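Local coordinates for protein Methylcobalamin\: coenzyme M methyltransferase (PDB 4AY7) that probably transfers the methyl group of a methylated corrinoid to coenzyme M with the help of zinc, a step of methanogenesis, at residues Leu255-Glu269 and Gly278-Asn291. Sequence-based numbering, arbitrary orientation.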
ATOM      1  N   LEU A 255      -0.804  14.048  -9.642  1.00 21.68           N
ATOM      2  CA  LEU A 255      -0.737  14.279  -8.205  1.00 21.21           C
ATOM      3  C   LEU A 255      -1.894  15.114  -7.691  1.00 21.91           C
ATOM      4  O   LEU A 255      -2.484  14.764  -6.688  1.00 20.98           O
ATOM      5  CB  LEU A 255       0.610  14.909  -7.830  1.00 21.50           C
ATOM      6  CG  LEU A 255       0.924  14.926  -6.348  1.00 21.26           C
ATOM      7  CD1 LEU A 255       0.787  13.510  -5.749  1.00 20.31           C
ATOM      8  CD2 LEU A 255       2.345  15.492  -6.139  1.00 21.10           C
ATOM      9  N   SER A 256      -2.202  16.226  -8.356  1.00 23.70           N
ATOM     10  CA  SER A 256      -3.319  17.093  -7.923  1.00 24.32           C
ATOM     11  C   SER A 256      -4.689  16.372  -8.029  1.00 24.83           C
ATOM     12  O   SER A 256      -5.498  16.460  -7.134  1.00 25.48           O
ATOM     13  CB  SER A 256      -3.321  18.434  -8.708  1.00 26.48           C
ATOM     14  OG  SER A 256      -4.293  19.301  -8.188  1.00 26.96           O
ATOM     15  N   ASP A 257      -4.827  15.503  -9.019  1.00 24.68           N
ATOM     16  CA  ASP A 257      -6.035  14.664  -9.212  1.00 25.21           C
ATOM     17  C   ASP A 257      -6.098  13.590  -8.141  1.00 22.82           C
ATOM     18  O   ASP A 257      -7.169  13.348  -7.620  1.00 22.09           O
ATOM     19  CB  ASP A 257      -6.046  14.052 -10.592  1.00 27.34           C
ATOM     20  CG  ASP A 257      -6.032  15.080 -11.688  1.00 30.17           C
ATOM     21  OD1 ASP A 257      -7.010  15.826 -11.726  1.00 31.23           O
ATOM     22  OD2 ASP A 257      -5.056  15.145 -12.500  1.00 32.48           O
ATOM     23  N   MET A 258      -4.961  12.992  -7.772  1.00 21.23           N
ATOM     24  CA  MET A 258      -4.933  12.070  -6.653  1.00 20.54           C
ATOM     25  C   MET A 258      -5.448  12.697  -5.379  1.00 20.05           C
ATOM     26  O   MET A 258      -6.113  12.053  -4.577  1.00 19.36           O
ATOM     27  CB  MET A 258      -3.495  11.575  -6.442  1.00 20.01           C
ATOM     28  CG  MET A 258      -2.985  10.623  -7.566  1.00 20.51           C
ATOM     29  SD  MET A 258      -1.222  10.270  -7.477  1.00 20.94           S
ATOM     30  CE  MET A 258      -1.152   9.508  -5.852  1.00 19.55           C
ATOM     31  N   ALA A 259      -5.088  13.992  -5.170  1.00 21.27           N
ATOM     32  CA  ALA A 259      -5.447  14.706  -3.979  1.00 21.23           C
ATOM     33  C   ALA A 259      -6.928  14.975  -3.897  1.00 21.99           C
ATOM     34  O   ALA A 259      -7.415  15.245  -2.814  1.00 21.95           O
ATOM     35  CB  ALA A 259      -4.622  16.009  -3.833  1.00 20.62           C
ATOM     36  N   ASP A 260      -7.629  14.910  -5.029  1.00 22.96           N
ATOM     37  CA  ASP A 260      -9.100  15.005  -5.072  1.00 24.05           C
ATOM     38  C   ASP A 260      -9.850  13.651  -4.907  1.00 24.81           C
ATOM     39  O   ASP A 260     -11.084  13.647  -5.041  1.00 25.04           O
ATOM     40  CB  ASP A 260      -9.521  15.601  -6.432  1.00 26.05           C
ATOM     41  CG  ASP A 260      -9.162  17.051  -6.614  1.00 30.04           C
ATOM     42  OD1 ASP A 260      -9.105  17.821  -5.635  1.00 29.39           O
ATOM     43  OD2 ASP A 260      -8.937  17.460  -7.778  1.00 33.27           O
ATOM     44  N   CYS A 261      -9.155  12.527  -4.609  1.00 23.55           N
ATOM     45  CA  CYS A 261      -9.833  11.206  -4.636  1.00 24.73           C
ATOM     46  C   CYS A 261     -10.416  10.821  -3.285  1.00 24.83           C
ATOM     47  O   CYS A 261     -11.040   9.774  -3.174  1.00 25.21           O
ATOM     48  CB  CYS A 261      -8.956  10.103  -5.140  1.00 23.91           C
ATOM     49  SG  CYS A 261      -8.439  10.206  -6.873  1.00 24.24           S
ATOM     50  N   GLY A 262     -10.190  11.638  -2.260  1.00 23.14           N
ATOM     51  CA  GLY A 262     -10.792  11.349  -0.969  1.00 23.37           C
ATOM     52  C   GLY A 262     -10.050  10.483   0.008  1.00 21.85           C
ATOM     53  O   GLY A 262     -10.579  10.151   1.062  1.00 22.10           O
ATOM     54  N   PHE A 263      -8.799  10.194  -0.295  1.00 19.90           N
ATOM     55  CA  PHE A 263      -7.932   9.483   0.628  1.00 19.50           C
ATOM     56  C   PHE A 263      -7.322  10.456   1.597  1.00 20.03           C
ATOM     57  O   PHE A 263      -6.943  11.531   1.185  1.00 21.35           O
ATOM     58  CB  PHE A 263      -6.810   8.804  -0.162  1.00 19.16           C
ATOM     59  CG  PHE A 263      -7.297   7.674  -1.017  1.00 18.49           C
ATOM     60  CD1 PHE A 263      -7.816   7.954  -2.288  1.00 18.37           C
ATOM     61  CD2 PHE A 263      -7.194   6.344  -0.593  1.00 18.87           C
ATOM     62  CE1 PHE A 263      -8.289   6.926  -3.104  1.00 18.48           C
ATOM     63  CE2 PHE A 263      -7.650   5.321  -1.399  1.00 18.76           C
ATOM     64  CZ  PHE A 263      -8.209   5.602  -2.659  1.00 18.80           C
ATOM     65  N   GLU A 264      -7.219  10.087   2.859  1.00 19.85           N
ATOM     66  CA  GLU A 264      -6.502  10.927   3.807  1.00 19.92           C
ATOM     67  C   GLU A 264      -5.079  11.192   3.383  1.00 19.01           C
ATOM     68  O   GLU A 264      -4.601  12.316   3.514  1.00 18.58           O
ATOM     69  CB  GLU A 264      -6.484  10.292   5.175  1.00 21.31           C
ATOM     70  CG  GLU A 264      -7.756  10.536   5.942  1.00 23.54           C
ATOM     71  CD  GLU A 264      -8.926   9.715   5.568  1.00 27.13           C
ATOM     72  OE1 GLU A 264      -8.745   8.793   4.757  1.00 24.64           O
ATOM     73  OE2 GLU A 264     -10.060  10.035   6.088  1.00 32.64           O
ATOM     74  N   GLY A 265      -4.380  10.144   3.065  1.00 18.21           N
ATOM     75  CA  GLY A 265      -2.986  10.254   2.702  1.00 17.94           C
ATOM     76  C   GLY A 265      -2.699   9.788   1.309  1.00 17.59           C
ATOM     77  O   GLY A 265      -3.354   8.837   0.771  1.00 16.84           O
ATOM     78  N   LEU A 266      -1.687  10.425   0.744  1.00 17.12           N
ATOM     79  CA  LEU A 266      -1.045   9.999  -0.444  1.00 17.33           C
ATOM     80  C   LEU A 266       0.419   9.557  -0.230  1.00 17.84           C
ATOM     81  O   LEU A 266       1.233  10.230   0.349  1.00 18.46           O
ATOM     82  CB  LEU A 266      -1.112  11.072  -1.528  1.00 17.22           C
ATOM     83  CG  LEU A 266      -2.464  11.614  -1.850  1.00 17.64           C
ATOM     84  CD1 LEU A 266      -2.271  12.724  -2.859  1.00 18.34           C
ATOM     85  CD2 LEU A 266      -3.379  10.529  -2.410  1.00 17.07           C
ATOM     86  N   SER A 267       0.722   8.346  -0.679  1.00 18.69           N
ATOM     87  CA  SER A 267       2.082   7.738  -0.513  1.00 19.24           C
ATOM     88  C   SER A 267       2.723   7.854  -1.849  1.00 20.14           C
ATOM     89  O   SER A 267       2.219   7.296  -2.849  1.00 21.91           O
ATOM     90  CB  SER A 267       1.985   6.311  -0.070  1.00 19.74           C
ATOM     91  OG  SER A 267       3.202   5.604  -0.225  1.00 20.50           O
ATOM     92  N   VAL A 268       3.900   8.474  -1.864  1.00 21.22           N
ATOM     93  CA  VAL A 268       4.592   8.808  -3.080  1.00 23.53           C
ATOM     94  C   VAL A 268       6.102   8.437  -3.003  1.00 23.96           C
ATOM     95  O   VAL A 268       6.671   8.343  -1.931  1.00 22.82           O
ATOM     96  CB  VAL A 268       4.613  10.318  -3.351  1.00 24.20           C
ATOM     97  CG1 VAL A 268       3.197  10.793  -3.607  1.00 24.86           C
ATOM     98  CG2 VAL A 268       5.262  11.069  -2.161  1.00 24.23           C
ATOM     99  N   GLU A 269       6.657   8.219  -4.170  1.00 25.78           N
ATOM    100  CA  GLU A 269       8.052   7.875  -4.308  1.00 30.80           C
ATOM    101  C   GLU A 269       8.872   9.133  -4.357  1.00 28.84           C
ATOM    102  O   GLU A 269       8.416  10.200  -4.726  1.00 26.20           O
ATOM    103  CB  GLU A 269       8.267   7.134  -5.628  1.00 33.77           C
ATOM    104  CG  GLU A 269       7.848   5.690  -5.621  1.00 39.77           C
ATOM    105  CD  GLU A 269       8.555   4.897  -6.727  1.00 45.38           C
ATOM    106  OE1 GLU A 269       8.027   4.907  -7.863  1.00 40.85           O
ATOM    107  OE2 GLU A 269       9.633   4.272  -6.438  1.00 54.75           O
ATOM    108  N   GLY A 278       5.845  18.287  -3.292  1.00 22.69           N
ATOM    109  CA  GLY A 278       4.602  17.534  -3.218  1.00 22.53           C
ATOM    110  C   GLY A 278       3.538  18.224  -2.361  1.00 23.06           C
ATOM    111  O   GLY A 278       2.328  18.252  -2.732  1.00 23.00           O
ATOM    112  N   LYS A 279       3.959  18.773  -1.210  1.00 22.46           N
ATOM    113  CA  LYS A 279       3.013  19.449  -0.280  1.00 23.14           C
ATOM    114  C   LYS A 279       2.422  20.679  -0.935  1.00 23.38           C
ATOM    115  O   LYS A 279       1.256  21.016  -0.696  1.00 24.05           O
ATOM    116  CB  LYS A 279       3.654  19.763   1.090  1.00 23.61           C
ATOM    117  CG  LYS A 279       4.003  18.533   1.908  1.00 24.14           C
ATOM    118  CD  LYS A 279       2.771  17.866   2.569  1.00 24.82           C
ATOM    119  CE  LYS A 279       2.339  18.744   3.737  1.00 24.24           C
ATOM    120  NZ  LYS A 279       1.147  18.212   4.392  1.00 25.59           N
ATOM    121  N   GLU A 280       3.206  21.365  -1.768  1.00 24.31           N
ATOM    122  CA  GLU A 280       2.723  22.546  -2.482  1.00 26.42           C
ATOM    123  C   GLU A 280       1.615  22.189  -3.467  1.00 24.42           C
ATOM    124  O   GLU A 280       0.623  22.915  -3.576  1.00 23.88           O
ATOM    125  CB  GLU A 280       3.824  23.309  -3.233  1.00 30.98           C
ATOM    126  CG  GLU A 280       4.772  24.162  -2.344  1.00 38.14           C
ATOM    127  CD  GLU A 280       5.841  24.938  -3.168  1.00 45.74           C
ATOM    128  OE1 GLU A 280       5.568  25.193  -4.391  1.00 53.21           O
ATOM    129  OE2 GLU A 280       6.945  25.289  -2.620  1.00 51.54           O
ATOM    130  N   VAL A 281       1.795  21.057  -4.163  1.00 24.47           N
ATOM    131  CA  VAL A 281       0.801  20.589  -5.154  1.00 22.86           C
ATOM    132  C   VAL A 281      -0.500  20.177  -4.469  1.00 21.68           C
ATOM    133  O   VAL A 281      -1.580  20.597  -4.880  1.00 22.21           O
ATOM    134  CB  VAL A 281       1.351  19.466  -6.025  1.00 24.35           C
ATOM    135  CG1 VAL A 281       0.245  18.880  -6.917  1.00 24.15           C
ATOM    136  CG2 VAL A 281       2.529  19.928  -6.843  1.00 24.57           C
ATOM    137  N   ILE A 282      -0.417  19.426  -3.400  1.00 20.31           N
ATOM    138  CA  ILE A 282      -1.596  18.898  -2.805  1.00 20.58           C
ATOM    139  C   ILE A 282      -2.288  19.797  -1.824  1.00 20.24           C
ATOM    140  O   ILE A 282      -3.488  19.631  -1.622  1.00 19.97           O
ATOM    141  CB  ILE A 282      -1.346  17.461  -2.195  1.00 20.63           C
ATOM    142  CG1 ILE A 282      -0.620  17.536  -0.855  1.00 20.64           C
ATOM    143  CG2 ILE A 282      -0.638  16.581  -3.231  1.00 21.14           C
ATOM    144  CD1 ILE A 282      -0.248  16.186  -0.250  1.00 22.25           C
ATOM    145  N   GLY A 283      -1.579  20.774  -1.218  1.00 20.84           N
ATOM    146  CA  GLY A 283      -2.255  21.853  -0.521  1.00 20.64           C
ATOM    147  C   GLY A 283      -2.882  21.297   0.730  1.00 20.61           C
ATOM    148  O   GLY A 283      -2.208  20.640   1.529  1.00 21.23           O
ATOM    149  N   THR A 284      -4.142  21.580   0.947  1.00 20.22           N
ATOM    150  CA  THR A 284      -4.844  21.127   2.173  1.00 20.34           C
ATOM    151  C   THR A 284      -5.660  19.803   1.898  1.00 20.67           C
ATOM    152  O   THR A 284      -6.293  19.237   2.758  1.00 21.20           O
ATOM    153  CB  THR A 284      -5.827  22.248   2.603  1.00 21.09           C
ATOM    154  OG1 THR A 284      -6.919  22.322   1.670  1.00 20.99           O
ATOM    155  CG2 THR A 284      -5.115  23.625   2.594  1.00 21.43           C
ATOM    156  N   ARG A 285      -5.585  19.305   0.693  1.00 19.95           N
ATOM    157  CA  ARG A 285      -6.549  18.288   0.245  1.00 20.64           C
ATOM    158  C   ARG A 285      -6.215  16.865   0.694  1.00 19.84           C
ATOM    159  O   ARG A 285      -7.105  16.004   0.782  1.00 20.51           O
ATOM    160  CB  ARG A 285      -6.709  18.362  -1.274  1.00 21.18           C
ATOM    161  CG  ARG A 285      -7.533  19.561  -1.695  1.00 22.24           C
ATOM    162  CD  ARG A 285      -7.545  19.648  -3.197  1.00 22.90           C
ATOM    163  NE  ARG A 285      -6.224  19.916  -3.731  1.00 22.65           N
ATOM    164  CZ  ARG A 285      -5.717  19.481  -4.890  1.00 23.42           C
ATOM    165  NH1 ARG A 285      -6.422  18.726  -5.684  1.00 24.73           N
ATOM    166  NH2 ARG A 285      -4.506  19.833  -5.289  1.00 23.62           N
ATOM    167  N   ALA A 286      -4.954  16.579   0.932  1.00 19.43           N
ATOM    168  CA  ALA A 286      -4.528  15.264   1.424  1.00 18.50           C
ATOM    169  C   ALA A 286      -3.176  15.470   2.114  1.00 18.39           C
ATOM    170  O   ALA A 286      -2.563  16.566   1.986  1.00 18.09           O
ATOM    171  CB  ALA A 286      -4.403  14.219   0.325  1.00 19.45           C
ATOM    172  N   ARG A 287      -2.803  14.517   2.956  1.00 17.60           N
ATOM    173  CA  ARG A 287      -1.500  14.512   3.586  1.00 18.00           C
ATOM    174  C   ARG A 287      -0.538  13.675   2.804  1.00 17.52           C
ATOM    175  O   ARG A 287      -0.940  12.857   1.952  1.00 17.67           O
ATOM    176  CB  ARG A 287      -1.614  14.003   5.004  1.00 18.14           C
ATOM    177  CG  ARG A 287      -1.827  15.049   6.071  1.00 18.62           C
ATOM    178  CD  ARG A 287      -3.073  15.894   5.810  1.00 19.45           C
ATOM    179  NE  ARG A 287      -4.291  15.121   5.722  1.00 19.27           N
ATOM    180  CZ  ARG A 287      -5.405  15.484   5.097  1.00 20.88           C
ATOM    181  NH1 ARG A 287      -5.558  16.682   4.561  1.00 22.63           N
ATOM    182  NH2 ARG A 287      -6.456  14.673   5.054  1.00 20.63           N
ATOM    183  N   LEU A 288       0.753  13.841   3.062  1.00 17.56           N
ATOM    184  CA  LEU A 288       1.803  13.183   2.268  1.00 17.56           C
ATOM    185  C   LEU A 288       2.621  12.188   3.099  1.00 17.53           C
ATOM    186  O   LEU A 288       3.051  12.472   4.228  1.00 17.44           O
ATOM    187  CB  LEU A 288       2.699  14.195   1.571  1.00 17.88           C
ATOM    188  CG  LEU A 288       3.564  13.728   0.404  1.00 18.22           C
ATOM    189  CD1 LEU A 288       2.723  13.237  -0.763  1.00 18.96           C
ATOM    190  CD2 LEU A 288       4.576  14.811  -0.038  1.00 19.19           C
ATOM    191  N   VAL A 289       2.727  10.974   2.578  1.00 17.84           N
ATOM    192  CA  VAL A 289       3.392   9.879   3.247  1.00 17.57           C
ATOM    193  C   VAL A 289       4.580   9.497   2.369  1.00 18.31           C
ATOM    194  O   VAL A 289       4.453   9.333   1.173  1.00 17.99           O
ATOM    195  CB  VAL A 289       2.489   8.665   3.407  1.00 17.65           C
ATOM    196  CG1 VAL A 289       3.266   7.533   4.090  1.00 18.17           C
ATOM    197  CG2 VAL A 289       1.150   9.037   4.133  1.00 16.98           C
ATOM    198  N   GLY A 290       5.736   9.345   2.989  1.00 18.68           N
ATOM    199  CA  GLY A 290       6.951   8.987   2.223  1.00 18.50           C
ATOM    200  C   GLY A 290       8.187   9.607   2.814  1.00 18.66           C
ATOM    201  O   GLY A 290       8.182   9.886   3.990  1.00 18.41           O
ATOM    202  N   ASN A 291       9.250   9.839   2.034  1.00 19.35           N
ATOM    203  CA  ASN A 291       9.375   9.493   0.606  1.00 20.35           C
ATOM    204  C   ASN A 291      10.749   8.877   0.284  1.00 21.26           C
ATOM    205  O   ASN A 291      11.338   9.148  -0.795  1.00 22.39           O
ATOM    206  CB  ASN A 291       9.196  10.746  -0.234  1.00 21.38           C
ATOM    207  CG  ASN A 291      10.211  11.810   0.106  1.00 23.11           C
ATOM    208  OD1 ASN A 291      10.988  11.638   1.042  1.00 23.44           O
ATOM    209  ND2 ASN A 291      10.192  12.910  -0.621  1.00 22.74           N
TER
HETATM  210  O   HOH W   1      -8.092  13.658   0.225  1.00 36.84           O
HETATM  211  O   HOH W   2       5.344   6.249   0.685  1.00 29.04           O
HETATM  212  O   HOH W   3       8.850  12.454  -3.243  1.00 42.67           O
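Strands Gly265-Ser267 and Arg287-Asn291 run parallel, pairing Gly265 with Arg287, Leu266 with Leu288 and Ser267 with Val289. Backbone hydrogen bonds step between them, from Arg287 N to Glu264 O (2.9 Å), Leu266 N to Arg287 O (2.8 Å) and Val289 N to Leu266 O (2.8 Å), then less closely from Val268 N to Val289 O. Helices 255-259 and 278-282 cross at -57°, their axes 9.4 Å apart. Helix 275-282 makes the right-handed beta-alpha-beta crossover between these neighbouring strands of the TIM barrel, and the Ser267 hydroxyl is hydrogen-bonded to ND1 of the zinc ligand His246. Between helices and sheet, Ile282 CG2 lies 3.9 Å from Leu255 CG, and Ala286 CB meets Leu266 CG. Further along, Leu288 CD1 packs 3.6 Å from Val268 CG2, the two side chains crossing at about a right angle. Arg285, bent at chi3 (-65°), lays its guanidinium over Ala259 CB. Its NH1 forms a salt bridge with Asp260 OD1 (2.8 Å); OD1 lies in the guanidinium plane, whereas NH1 approaches from above the carboxylate plane. NH2 donates a hydrogen bond to Ser256 OG (3.0 Å). A leucine in place of Arg285 would probably cost Asp260 one of its salt bridges, that to Lys229 persisting, and leave Ser256 OG without this donor.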